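Local coordinates for CPI (Ascaris lumbricoides, PDB 4IT7), which probably inhibits cysteine proteases of the papain type, as other members of the cystatin family do, at residues A[25-30]-A[103-107]; A[38-44]-A[63-69]; A[44-48]-A[59-63]. All blocks are in the same frame, centred on the assembly; numbering follows the deposited sequence.

The three contacts build the cystatin fold, a helix wrapped by an antiparallel sheet. Interaction 1 lays helix 17-33 against edge strand 102-112. Interactions 2 and 3 are successive parts of one hairpin, strands 38-51 and 56-70, and share Lys44 and Leu63; their centres are about 14 Å apart. Interaction 3 is the part nearer the hairpin turn, whose QVVAG loop probably enters the protease cleft, as in other cystatins. The helix also reaches the hairpin. Leu27 CD2 lies 3.5 Å from Gln40 O of interaction 2, and Ala26 CB lies 3.9 Å from Leu62 CD1 of interaction 3. Interaction 1 is centred about 15 Å from interaction 2 and about 13 Å from interaction 3.

Interaction 1 (A[25-30]-A[103-107]); sequences KALQRI and EEITI
Ile105 and Ile107 point from strand 103-107 at the helix segment 25-30, and their CD1 methyls make the close part of the contact. Ile107 CD1 reaches Ile30 CG1 at 3.6 Å, the two side chains crossing at about a right angle. The same methyl also touches the backbone oxygen of Ala26 and lies near CB of Arg29. Ile105 divides its branches. Ile105 CG2 rests by Ala26, 4.2 Å from Ala26 CB. Ile105 CD1 meets Lys25 CB at 3.7 Å. With CG1 beside the backbone N (chi1 -66°) and an extended chi2, Ile105 carries CD1 out over the Arg29 guanidinium. The methyl sits above the centre of one face, 3.9 Å from the plane.

Arg29 is bent at chi2 and chi3, and its head folds back toward its own helix. NE and NH1 both make weak hydrogen bonds to the backbone oxygen of Lys25.

The outer side is polar and partly exposed. Lys25 runs out past Ile105 and ends in a salt bridge with the extended side chain of Glu103. Lys25 NZ is 2.9 Å from Glu103 OE1 and 2.9 Å from Glu103 OE2. It meets both oxygens on their syn sides, 20° out of the carboxylate plane. Arg29 is not in contact with this carboxylate, though its positive charge may add to the field there.

Segment axes come within 8.9 Å at 57°. Behind the contact, Ala26 and Ile105 both pack on Val92 of strand 88-97, while Ala26 and Ile30 continue onto Leu62 and Ile64 of strand 56-70.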
ATOM      1  N   LYS A  25      -5.832   0.352  -0.503  1.00 33.08           N
ATOM      2  CA  LYS A  25      -6.213  -0.758   0.340  1.00 32.96           C
ATOM      3  C   LYS A  25      -4.983  -1.278   1.028  1.00 32.69           C
ATOM      4  O   LYS A  25      -5.072  -1.697   2.204  1.00 30.28           O
ATOM      5  CB  LYS A  25      -6.930  -1.875  -0.434  1.00 34.26           C
ATOM      6  CG  LYS A  25      -8.392  -1.589  -0.780  1.00 41.70           C
ATOM      7  CD  LYS A  25      -9.103  -2.785  -1.469  1.00 45.39           C
ATOM      8  CE  LYS A  25      -8.819  -2.825  -2.968  1.00 51.36           C
ATOM      9  NZ  LYS A  25      -9.468  -3.954  -3.749  1.00 46.28           N
ATOM     10  N   ALA A  26      -3.837  -1.257   0.339  1.00 26.94           N
ATOM     11  CA  ALA A  26      -2.611  -1.764   0.957  1.00 31.36           C
ATOM     12  C   ALA A  26      -2.189  -0.820   2.127  1.00 32.85           C
ATOM     13  O   ALA A  26      -1.693  -1.288   3.168  1.00 32.50           O
ATOM     14  CB  ALA A  26      -1.491  -1.887  -0.066  1.00 34.04           C
ATOM     15  N   LEU A  27      -2.470   0.479   1.984  1.00 32.62           N
ATOM     16  CA  LEU A  27      -2.230   1.437   3.059  1.00 35.42           C
ATOM     17  C   LEU A  27      -3.060   1.134   4.315  1.00 34.92           C
ATOM     18  O   LEU A  27      -2.506   1.093   5.400  1.00 33.79           O
ATOM     19  CB  LEU A  27      -2.478   2.892   2.610  1.00 36.06           C
ATOM     20  CG  LEU A  27      -2.023   3.881   3.720  1.00 36.80           C
ATOM     21  CD1 LEU A  27      -0.488   3.985   3.877  1.00 30.70           C
ATOM     22  CD2 LEU A  27      -2.663   5.240   3.520  1.00 36.73           C
ATOM     23  N   GLN A  28      -4.383   0.942   4.148  1.00 32.34           N
ATOM     24  CA  GLN A  28      -5.222   0.571   5.266  1.00 33.66           C
ATOM     25  C   GLN A  28      -4.685  -0.668   5.959  1.00 34.25           C
ATOM     26  O   GLN A  28      -4.654  -0.761   7.175  1.00 35.96           O
ATOM     27  CB  GLN A  28      -6.594   0.293   4.764  1.00 40.17           C
ATOM     28  CG  GLN A  28      -7.414   1.513   4.441  1.00 40.86           C
ATOM     29  CD  GLN A  28      -8.843   1.088   4.172  1.00 53.88           C
ATOM     30  OE1 GLN A  28      -9.077   0.102   3.483  1.00 58.08           O
ATOM     31  NE2 GLN A  28      -9.805   1.792   4.765  1.00 55.52           N
ATOM     32  N   ARG A  29      -4.206  -1.614   5.183  1.00 30.48           N
ATOM     33  CA  ARG A  29      -3.589  -2.786   5.759  1.00 34.13           C
ATOM     34  C   ARG A  29      -2.286  -2.460   6.512  1.00 31.09           C
ATOM     35  O   ARG A  29      -2.035  -2.964   7.585  1.00 30.78           O
ATOM     36  CB  ARG A  29      -3.327  -3.786   4.626  1.00 37.30           C
ATOM     37  CG  ARG A  29      -3.922  -5.164   4.792  1.00 47.02           C
ATOM     38  CD  ARG A  29      -5.435  -5.259   4.562  1.00 51.05           C
ATOM     39  NE  ARG A  29      -6.079  -4.079   3.964  1.00 57.00           N
ATOM     40  CZ  ARG A  29      -7.231  -4.107   3.275  1.00 61.62           C
ATOM     41  NH1 ARG A  29      -7.764  -2.975   2.790  1.00 55.50           N
ATOM     42  NH2 ARG A  29      -7.862  -5.268   3.069  1.00 58.52           N
ATOM     43  N   ILE A  30      -1.414  -1.634   5.946  1.00 32.45           N
ATOM     44  CA  ILE A  30      -0.186  -1.254   6.648  1.00 33.85           C
ATOM     45  C   ILE A  30      -0.563  -0.597   7.974  1.00 28.68           C
ATOM     46  O   ILE A  30      -0.082  -0.994   8.997  1.00 28.05           O
ATOM     47  CB  ILE A  30       0.667  -0.269   5.789  1.00 37.87           C
ATOM     48  CG1 ILE A  30       1.147  -0.965   4.504  1.00 30.57           C
ATOM     49  CG2 ILE A  30       1.812   0.336   6.614  1.00 30.82           C
ATOM     50  CD1 ILE A  30       1.650  -0.019   3.416  1.00 30.52           C
ATOM     51  N   GLU A 103      -9.393 -11.986  -2.402  1.00 35.73           N
ATOM     52  CA  GLU A 103      -8.399 -10.929  -2.567  1.00 37.44           C
ATOM     53  C   GLU A 103      -7.590 -10.881  -1.316  1.00 38.98           C
ATOM     54  O   GLU A 103      -8.108 -10.514  -0.273  1.00 43.99           O
ATOM     55  CB  GLU A 103      -9.035  -9.587  -2.870  1.00 34.40           C
ATOM     56  CG  GLU A 103      -8.084  -8.415  -2.774  1.00 37.73           C
ATOM     57  CD  GLU A 103      -8.783  -7.086  -3.006  1.00 42.02           C
ATOM     58  OE1 GLU A 103      -8.874  -6.269  -2.077  1.00 49.47           O
ATOM     59  OE2 GLU A 103      -9.284  -6.860  -4.120  1.00 49.41           O
ATOM     60  N   GLU A 104      -6.330 -11.276  -1.424  1.00 36.51           N
ATOM     61  CA  GLU A 104      -5.414 -11.310  -0.318  1.00 37.79           C
ATOM     62  C   GLU A 104      -4.276 -10.261  -0.480  1.00 40.94           C
ATOM     63  O   GLU A 104      -3.484 -10.310  -1.447  1.00 34.36           O
ATOM     64  CB  GLU A 104      -4.835 -12.708  -0.198  1.00 40.78           C
ATOM     65  CG  GLU A 104      -3.563 -12.813   0.637  1.00 51.68           C
ATOM     66  CD  GLU A 104      -3.001 -14.235   0.721  1.00 56.57           C
ATOM     67  OE1 GLU A 104      -3.604 -15.060   1.439  1.00 56.80           O
ATOM     68  OE2 GLU A 104      -1.958 -14.546   0.084  1.00 56.93           O
ATOM     69  N   ILE A 105      -4.215  -9.312   0.463  1.00 37.14           N
ATOM     70  CA  ILE A 105      -3.145  -8.283   0.487  1.00 40.80           C
ATOM     71  C   ILE A 105      -2.056  -8.648   1.517  1.00 39.36           C
ATOM     72  O   ILE A 105      -2.342  -8.724   2.700  1.00 40.35           O
ATOM     73  CB  ILE A 105      -3.737  -6.887   0.765  1.00 33.53           C
ATOM     74  CG1 ILE A 105      -4.610  -6.476  -0.394  1.00 33.01           C
ATOM     75  CG2 ILE A 105      -2.633  -5.842   0.933  1.00 36.36           C
ATOM     76  CD1 ILE A 105      -5.527  -5.321  -0.078  1.00 32.10           C
ATOM     77  N   THR A 106      -0.836  -8.879   1.046  1.00 43.21           N
ATOM     78  CA  THR A 106       0.315  -9.225   1.877  1.00 40.06           C
ATOM     79  C   THR A 106       1.293  -8.055   1.935  1.00 42.84           C
ATOM     80  O   THR A 106       1.812  -7.636   0.900  1.00 41.61           O
ATOM     81  CB  THR A 106       1.054 -10.413   1.264  1.00 42.20           C
ATOM     82  OG1 THR A 106       0.167 -11.539   1.238  1.00 47.61           O
ATOM     83  CG2 THR A 106       2.283 -10.756   2.038  1.00 42.10           C
ATOM     84  N   ILE A 107       1.544  -7.507   3.123  1.00 41.73           N
ATOM     85  CA  ILE A 107       2.652  -6.536   3.273  1.00 44.45           C
ATOM     86  C   ILE A 107       3.908  -7.324   3.415  1.00 45.72           C
ATOM     87  O   ILE A 107       4.063  -8.010   4.405  1.00 51.45           O
ATOM     88  CB  ILE A 107       2.558  -5.640   4.514  1.00 42.02           C
ATOM     89  CG1 ILE A 107       1.133  -5.108   4.737  1.00 44.69           C
ATOM     90  CG2 ILE A 107       3.633  -4.532   4.434  1.00 48.13           C
ATOM     91  CD1 ILE A 107       0.548  -4.342   3.567  1.00 48.51           C
TER

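Interaction 2 (A[38-44]-A[63-69]); sequences FQQTIVK and LIAPTSC
The Phe38 ring has the backbone carbon of Ser68 at its edge, in its plane, 3.8 Å from CD1. Thr67 O comes to CD1 obliquely. The other flat group, the Gln40 amide, lies across Pro66. Gln40 OE1 is 3.2 Å from Pro66 N, which has no hydrogen to offer: a contact, not a bond. Gln40 NE2 bonds Phe38 O at 2.7 Å, with the acceptor in the amide plane but the donor well above the carbonyl plane. The bend at chi2 (-53°) turns the amide back toward Phe38, and this bond fixes its rotation. Ile64 CD1 packs against Gln40 CB and CG.

Thr67 grips Gln39 O twice: Thr67 N bonds it, and Thr67 OG1, 2.9 Å from Gln39 O, comes from above the carbonyl plane. Thr67 OG1 also accepts from Cys69 N, forming an ST turn. Gln39 N bonds Cys69 O, and Thr41 and Ala65 bond each other through both N and O. Thr67 CG2 meets CB and CG2 of Thr41. Val43 sets CG1 3.7 Å from Leu63 CD2 and CG2 against Ala65 CB.

Leu63 O takes Val43 N at 2.7 Å and Lys44 N at 3.3 Å, a classic beta bulge. At the end of the contact, Cys69 is tied to Cys79 by a disulfide. This is an antiparallel, bulged strand pair, the part of hairpin 38-51/56-70 away from its turn, in the sheet that wraps the cystatin helix.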
ATOM      1  N   PHE A  38       0.685   6.286  15.047  1.00 36.34           N
ATOM      2  CA  PHE A  38       0.234   7.328  14.089  1.00 40.25           C
ATOM      3  C   PHE A  38      -0.004   6.691  12.702  1.00 39.21           C
ATOM      4  O   PHE A  38       0.798   5.848  12.251  1.00 33.68           O
ATOM      5  CB  PHE A  38       1.297   8.439  13.958  1.00 39.33           C
ATOM      6  CG  PHE A  38       1.407   9.320  15.177  1.00 44.01           C
ATOM      7  CD1 PHE A  38       0.768  10.561  15.209  1.00 41.38           C
ATOM      8  CD2 PHE A  38       2.154   8.917  16.301  1.00 43.30           C
ATOM      9  CE1 PHE A  38       0.856  11.377  16.330  1.00 44.03           C
ATOM     10  CE2 PHE A  38       2.231   9.735  17.433  1.00 43.10           C
ATOM     11  CZ  PHE A  38       1.581  10.968  17.438  1.00 41.40           C
ATOM     12  N   GLN A  39      -1.104   7.077  12.066  1.00 34.13           N
ATOM     13  CA  GLN A  39      -1.405   6.707  10.695  1.00 37.45           C
ATOM     14  C   GLN A  39      -0.290   7.126   9.773  1.00 39.23           C
ATOM     15  O   GLN A  39       0.331   8.187   9.981  1.00 37.45           O
ATOM     16  CB  GLN A  39      -2.634   7.462  10.213  1.00 41.22           C
ATOM     17  CG  GLN A  39      -3.751   7.405  11.219  1.00 51.13           C
ATOM     18  CD  GLN A  39      -4.946   6.666  10.690  1.00 58.51           C
ATOM     19  OE1 GLN A  39      -4.894   5.445  10.397  1.00 59.28           O
ATOM     20  NE2 GLN A  39      -6.042   7.396  10.559  1.00 58.90           N
ATOM     21  N   GLN A  40      -0.070   6.305   8.749  1.00 39.12           N
ATOM     22  CA  GLN A  40       0.862   6.598   7.676  1.00 37.08           C
ATOM     23  C   GLN A  40       0.029   6.972   6.445  1.00 39.79           C
ATOM     24  O   GLN A  40      -1.147   6.630   6.345  1.00 31.48           O
ATOM     25  CB  GLN A  40       1.760   5.392   7.371  1.00 40.23           C
ATOM     26  CG  GLN A  40       2.529   4.787   8.549  1.00 37.80           C
ATOM     27  CD  GLN A  40       3.332   5.838   9.294  1.00 47.06           C
ATOM     28  OE1 GLN A  40       4.368   6.316   8.810  1.00 42.97           O
ATOM     29  NE2 GLN A  40       2.843   6.223  10.481  1.00 46.75           N
ATOM     30  N   THR A  41       0.643   7.696   5.508  1.00 36.64           N
ATOM     31  CA  THR A  41      -0.048   8.069   4.317  1.00 34.42           C
ATOM     32  C   THR A  41       0.867   7.738   3.162  1.00 34.34           C
ATOM     33  O   THR A  41       2.088   7.550   3.355  1.00 38.25           O
ATOM     34  CB  THR A  41      -0.475   9.546   4.317  1.00 36.08           C
ATOM     35  OG1 THR A  41      -1.330   9.771   3.199  1.00 41.19           O
ATOM     36  CG2 THR A  41       0.713  10.502   4.196  1.00 32.90           C
ATOM     37  N   ILE A  42       0.275   7.596   1.985  1.00 30.89           N
ATOM     38  CA  ILE A  42       1.060   7.299   0.795  1.00 35.64           C
ATOM     39  C   ILE A  42       1.572   8.648   0.298  1.00 34.34           C
ATOM     40  O   ILE A  42       0.810   9.576   0.084  1.00 34.22           O
ATOM     41  CB  ILE A  42       0.246   6.583  -0.309  1.00 35.96           C
ATOM     42  CG1 ILE A  42      -0.117   5.133   0.065  1.00 34.35           C
ATOM     43  CG2 ILE A  42       1.020   6.501  -1.624  1.00 30.65           C
ATOM     44  CD1 ILE A  42      -1.461   4.763  -0.585  1.00 35.07           C
ATOM     45  N   VAL A  43       2.878   8.746   0.140  1.00 42.68           N
ATOM     46  CA  VAL A  43       3.461   9.844  -0.637  1.00 43.02           C
ATOM     47  C   VAL A  43       3.315   9.561  -2.143  1.00 46.68           C
ATOM     48  O   VAL A  43       2.682  10.329  -2.900  1.00 44.04           O
ATOM     49  CB  VAL A  43       4.929  10.036  -0.207  1.00 41.82           C
ATOM     50  CG1 VAL A  43       5.612  11.125  -1.042  1.00 41.55           C
ATOM     51  CG2 VAL A  43       4.936  10.405   1.269  1.00 37.74           C
ATOM     52  N   LYS A  44       3.845   8.415  -2.571  1.00 47.58           N
ATOM     53  CA  LYS A  44       3.625   8.000  -3.942  1.00 49.20           C
ATOM     54  C   LYS A  44       3.726   6.487  -4.146  1.00 45.56           C
ATOM     55  O   LYS A  44       4.461   5.755  -3.431  1.00 39.41           O
ATOM     56  CB  LYS A  44       4.611   8.710  -4.887  1.00 52.13           C
ATOM     57  CG  LYS A  44       6.077   8.309  -4.704  1.00 57.16           C
ATOM     58  CD  LYS A  44       6.921   8.752  -5.892  1.00 64.73           C
ATOM     59  CE  LYS A  44       6.463  10.116  -6.406  1.00 63.71           C
ATOM     60  NZ  LYS A  44       7.524  10.774  -7.210  1.00 65.50           N
ATOM     61  N   LEU A  63       5.774   4.509  -1.297  1.00 34.75           N
ATOM     62  CA  LEU A  63       6.547   5.400  -0.454  1.00 35.26           C
ATOM     63  C   LEU A  63       5.557   6.020   0.524  1.00 31.55           C
ATOM     64  O   LEU A  63       4.597   6.707   0.092  1.00 34.68           O
ATOM     65  CB  LEU A  63       7.197   6.512  -1.311  1.00 33.13           C
ATOM     66  CG  LEU A  63       7.922   7.598  -0.521  1.00 36.26           C
ATOM     67  CD1 LEU A  63       9.039   6.977   0.310  1.00 34.50           C
ATOM     68  CD2 LEU A  63       8.430   8.700  -1.483  1.00 32.77           C
ATOM     69  N   ILE A  64       5.770   5.808   1.829  1.00 30.03           N
ATOM     70  CA  ILE A  64       4.791   6.260   2.813  1.00 35.74           C
ATOM     71  C   ILE A  64       5.443   7.177   3.848  1.00 40.68           C
ATOM     72  O   ILE A  64       6.646   7.032   4.134  1.00 34.24           O
ATOM     73  CB  ILE A  64       4.021   5.069   3.498  1.00 35.75           C
ATOM     74  CG1 ILE A  64       4.913   4.340   4.509  1.00 34.07           C
ATOM     75  CG2 ILE A  64       3.471   4.072   2.435  1.00 33.44           C
ATOM     76  CD1 ILE A  64       4.141   3.511   5.516  1.00 35.71           C
ATOM     77  N   ALA A  65       4.637   8.084   4.419  1.00 37.08           N
ATOM     78  CA  ALA A  65       5.116   9.000   5.466  1.00 41.34           C
ATOM     79  C   ALA A  65       4.199   9.022   6.670  1.00 41.56           C
ATOM     80  O   ALA A  65       3.007   8.871   6.499  1.00 38.09           O
ATOM     81  CB  ALA A  65       5.284  10.429   4.917  1.00 37.81           C
ATOM     82  N   PRO A  66       4.748   9.314   7.889  1.00 48.12           N
ATOM     83  CA  PRO A  66       3.864   9.463   9.059  1.00 46.79           C
ATOM     84  C   PRO A  66       3.012  10.686   8.922  1.00 41.62           C
ATOM     85  O   PRO A  66       3.379  11.593   8.189  1.00 46.71           O
ATOM     86  CB  PRO A  66       4.829   9.568  10.235  1.00 47.33           C
ATOM     87  CG  PRO A  66       6.107  10.064   9.638  1.00 52.06           C
ATOM     88  CD  PRO A  66       6.171   9.488   8.251  1.00 50.73           C
ATOM     89  N   THR A  67       1.858  10.681   9.570  1.00 42.71           N
ATOM     90  CA  THR A  67       0.972  11.862   9.632  1.00 40.85           C
ATOM     91  C   THR A  67       0.859  12.184  11.102  1.00 41.17           C
ATOM     92  O   THR A  67       1.483  11.501  11.931  1.00 40.79           O
ATOM     93  CB  THR A  67      -0.463  11.593   9.085  1.00 43.14           C
ATOM     94  OG1 THR A  67      -1.163  10.685   9.956  1.00 37.15           O
ATOM     95  CG2 THR A  67      -0.424  11.033   7.612  1.00 40.07           C
ATOM     96  N   SER A  68       0.045  13.180  11.452  1.00 42.40           N
ATOM     97  CA  SER A  68      -0.218  13.407  12.875  1.00 45.33           C
ATOM     98  C   SER A  68      -1.573  12.842  13.339  1.00 47.15           C
ATOM     99  O   SER A  68      -2.029  13.087  14.453  1.00 44.52           O
ATOM    100  CB  SER A  68      -0.098  14.880  13.194  1.00 47.08           C
ATOM    101  OG  SER A  68      -1.231  15.532  12.682  1.00 62.54           O
ATOM    102  N   CYS A  69      -2.192  12.068  12.486  1.00 48.44           N
ATOM    103  CA  CYS A  69      -3.415  11.411  12.807  1.00 50.08           C
ATOM    104  C   CYS A  69      -3.100  10.198  13.652  1.00 48.05           C
ATOM    105  O   CYS A  69      -2.448   9.298  13.214  1.00 49.03           O
ATOM    106  CB  CYS A  69      -4.146  11.051  11.523  1.00 46.96           C
ATOM    107  SG  CYS A  69      -4.899  12.448  10.675  1.00 47.74           S
TER

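Interaction 3 (A[44-48]-A[59-63]); sequences KVISA and VLELL
Ser47 OG gives a hydrogen bond to Glu61 OE1, 2.6 Å away. Glu61 OE1 accepts with its anti lone pair. Ser47 OG lies between its backbone N and carbonyl carbon (chi1 67°), and Glu61 reaches it with a chain extended beyond CG. A water donates to Ser47 OG and to Val59 O, so strand 59-63 holds the hydroxyl twice, directly through Glu61 and through the water at Val59 O.

Ile46 flanks Glu61 from the Leu63 end, with Ser47 at the other end. Ile46 CD1 is 3.8 Å from Leu63 CB, and Ile46 CG2 comes near Glu61 OE1. The opposite face of the pair is apolar. Val45 and Leu62 lie side by side, pointing the same way, with Val45 CG1 3.9 Å from Leu62 CD2. Ala48 CB rests 3.6 Å from Leu60 CD2.

The backbone sets these positions. Glu61 N bonds Ser47 O at 3.1 Å. Glu61 O receives weak bonds from Ile46 N and from Ser47 N. Ile46 and Ser47 therefore both face Glu61, a classic beta bulge that shifts the register by one residue. Beyond it, Leu60 CA and Ala48 CA make C-H...O contacts with Ser47 O and Val59 O.

On the apolar face Val45 and Leu62 meet Ala23 of helix 17-33, and Ala48 meets Ile19. Strand 56-70 is bonded on its other edge to strand 88-97, through Leu60 with Val92 and Leu62 with Cys90, while Ala48 pairs with Lys12 near the N-terminus.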
ATOM      1  N   LYS A  44       3.845   8.415  -2.571  1.00 47.58           N
ATOM      2  CA  LYS A  44       3.625   8.000  -3.942  1.00 49.20           C
ATOM      3  C   LYS A  44       3.726   6.487  -4.146  1.00 45.56           C
ATOM      4  O   LYS A  44       4.461   5.755  -3.431  1.00 39.41           O
ATOM      5  CB  LYS A  44       4.611   8.710  -4.887  1.00 52.13           C
ATOM      6  CG  LYS A  44       6.077   8.309  -4.704  1.00 57.16           C
ATOM      7  CD  LYS A  44       6.921   8.752  -5.892  1.00 64.73           C
ATOM      8  CE  LYS A  44       6.463  10.116  -6.406  1.00 63.71           C
ATOM      9  NZ  LYS A  44       7.524  10.774  -7.210  1.00 65.50           N
ATOM     10  N   VAL A  45       3.034   6.042  -5.183  1.00 41.48           N
ATOM     11  CA  VAL A  45       3.246   4.709  -5.636  1.00 45.82           C
ATOM     12  C   VAL A  45       4.538   4.731  -6.461  1.00 40.80           C
ATOM     13  O   VAL A  45       4.534   5.214  -7.556  1.00 37.42           O
ATOM     14  CB  VAL A  45       2.029   4.153  -6.424  1.00 42.14           C
ATOM     15  CG1 VAL A  45       2.207   2.672  -6.633  1.00 37.85           C
ATOM     16  CG2 VAL A  45       0.702   4.422  -5.699  1.00 38.48           C
ATOM     17  N   ILE A  46       5.620   4.183  -5.924  1.00 40.59           N
ATOM     18  CA  ILE A  46       6.927   4.138  -6.634  1.00 39.35           C
ATOM     19  C   ILE A  46       6.842   3.215  -7.877  1.00 45.01           C
ATOM     20  O   ILE A  46       7.195   3.623  -8.984  1.00 43.93           O
ATOM     21  CB  ILE A  46       8.023   3.623  -5.702  1.00 34.46           C
ATOM     22  CG1 ILE A  46       8.214   4.567  -4.538  1.00 41.04           C
ATOM     23  CG2 ILE A  46       9.353   3.372  -6.398  1.00 39.83           C
ATOM     24  CD1 ILE A  46       8.922   3.861  -3.380  1.00 39.02           C
ATOM     25  N   SER A  47       6.363   1.977  -7.705  1.00 44.40           N
ATOM     26  CA  SER A  47       6.177   1.084  -8.848  1.00 41.99           C
ATOM     27  C   SER A  47       4.997   0.109  -8.706  1.00 42.38           C
ATOM     28  O   SER A  47       4.433  -0.043  -7.612  1.00 36.80           O
ATOM     29  CB  SER A  47       7.459   0.320  -9.089  1.00 44.85           C
ATOM     30  OG  SER A  47       7.701  -0.562  -8.022  1.00 44.14           O
ATOM     31  N   ALA A  48       4.656  -0.561  -9.815  1.00 35.72           N
ATOM     32  CA  ALA A  48       3.534  -1.487  -9.865  1.00 35.35           C
ATOM     33  C   ALA A  48       3.801  -2.475 -10.960  1.00 39.95           C
ATOM     34  O   ALA A  48       4.191  -2.093 -12.051  1.00 38.83           O
ATOM     35  CB  ALA A  48       2.256  -0.734 -10.150  1.00 37.09           C
ATOM     36  N   VAL A  59       2.421  -6.474  -7.481  1.00 39.58           N
ATOM     37  CA  VAL A  59       3.407  -6.082  -6.471  1.00 38.74           C
ATOM     38  C   VAL A  59       3.598  -4.583  -6.606  1.00 42.65           C
ATOM     39  O   VAL A  59       3.856  -4.059  -7.713  1.00 41.98           O
ATOM     40  CB  VAL A  59       4.754  -6.841  -6.546  1.00 40.18           C
ATOM     41  CG1 VAL A  59       5.756  -6.240  -5.537  1.00 42.97           C
ATOM     42  CG2 VAL A  59       4.572  -8.325  -6.267  1.00 41.66           C
ATOM     43  N   LEU A  60       3.396  -3.903  -5.485  1.00 39.40           N
ATOM     44  CA  LEU A  60       3.501  -2.462  -5.418  1.00 40.58           C
ATOM     45  C   LEU A  60       4.612  -2.085  -4.474  1.00 39.18           C
ATOM     46  O   LEU A  60       4.858  -2.783  -3.485  1.00 39.41           O
ATOM     47  CB  LEU A  60       2.180  -1.803  -4.926  1.00 36.05           C
ATOM     48  CG  LEU A  60       0.836  -2.195  -5.534  1.00 35.72           C
ATOM     49  CD1 LEU A  60      -0.294  -1.568  -4.743  1.00 31.56           C
ATOM     50  CD2 LEU A  60       0.761  -1.779  -6.999  1.00 35.20           C
ATOM     51  N   GLU A  61       5.288  -0.983  -4.810  1.00 38.40           N
ATOM     52  CA  GLU A  61       6.185  -0.342  -3.881  1.00 37.49           C
ATOM     53  C   GLU A  61       5.568   0.986  -3.597  1.00 37.01           C
ATOM     54  O   GLU A  61       5.340   1.766  -4.505  1.00 35.03           O
ATOM     55  CB  GLU A  61       7.534  -0.091  -4.497  1.00 41.39           C
ATOM     56  CG  GLU A  61       8.506  -1.249  -4.473  1.00 48.09           C
ATOM     57  CD  GLU A  61       9.794  -0.843  -5.192  1.00 56.04           C
ATOM     58  OE1 GLU A  61       9.732  -0.506  -6.391  1.00 54.82           O
ATOM     59  OE2 GLU A  61      10.863  -0.811  -4.560  1.00 56.37           O
ATOM     60  N   LEU A  62       5.323   1.233  -2.311  1.00 35.67           N
ATOM     61  CA  LEU A  62       4.695   2.440  -1.848  1.00 34.81           C
ATOM     62  C   LEU A  62       5.700   3.213  -1.032  1.00 36.40           C
ATOM     63  O   LEU A  62       6.389   2.649  -0.165  1.00 37.23           O
ATOM     64  CB  LEU A  62       3.464   2.094  -0.968  1.00 31.46           C
ATOM     65  CG  LEU A  62       2.387   1.210  -1.653  1.00 34.87           C
ATOM     66  CD1 LEU A  62       1.269   0.831  -0.685  1.00 29.00           C
ATOM     67  CD2 LEU A  62       1.779   1.905  -2.849  1.00 31.53           C
ATOM     68  N   LEU A  63       5.774   4.509  -1.297  1.00 34.75           N
ATOM     69  CA  LEU A  63       6.547   5.400  -0.454  1.00 35.26           C
ATOM     70  C   LEU A  63       5.557   6.020   0.524  1.00 31.55           C
ATOM     71  O   LEU A  63       4.597   6.707   0.092  1.00 34.68           O
ATOM     72  CB  LEU A  63       7.197   6.512  -1.311  1.00 33.13           C
ATOM     73  CG  LEU A  63       7.922   7.598  -0.521  1.00 36.26           C
ATOM     74  CD1 LEU A  63       9.039   6.977   0.310  1.00 34.50           C
ATOM     75  CD2 LEU A  63       8.430   8.700  -1.483  1.00 32.77           C
TER
HETATM   76  O   HOH W   1       6.490  -3.154  -7.981  1.00 48.14           O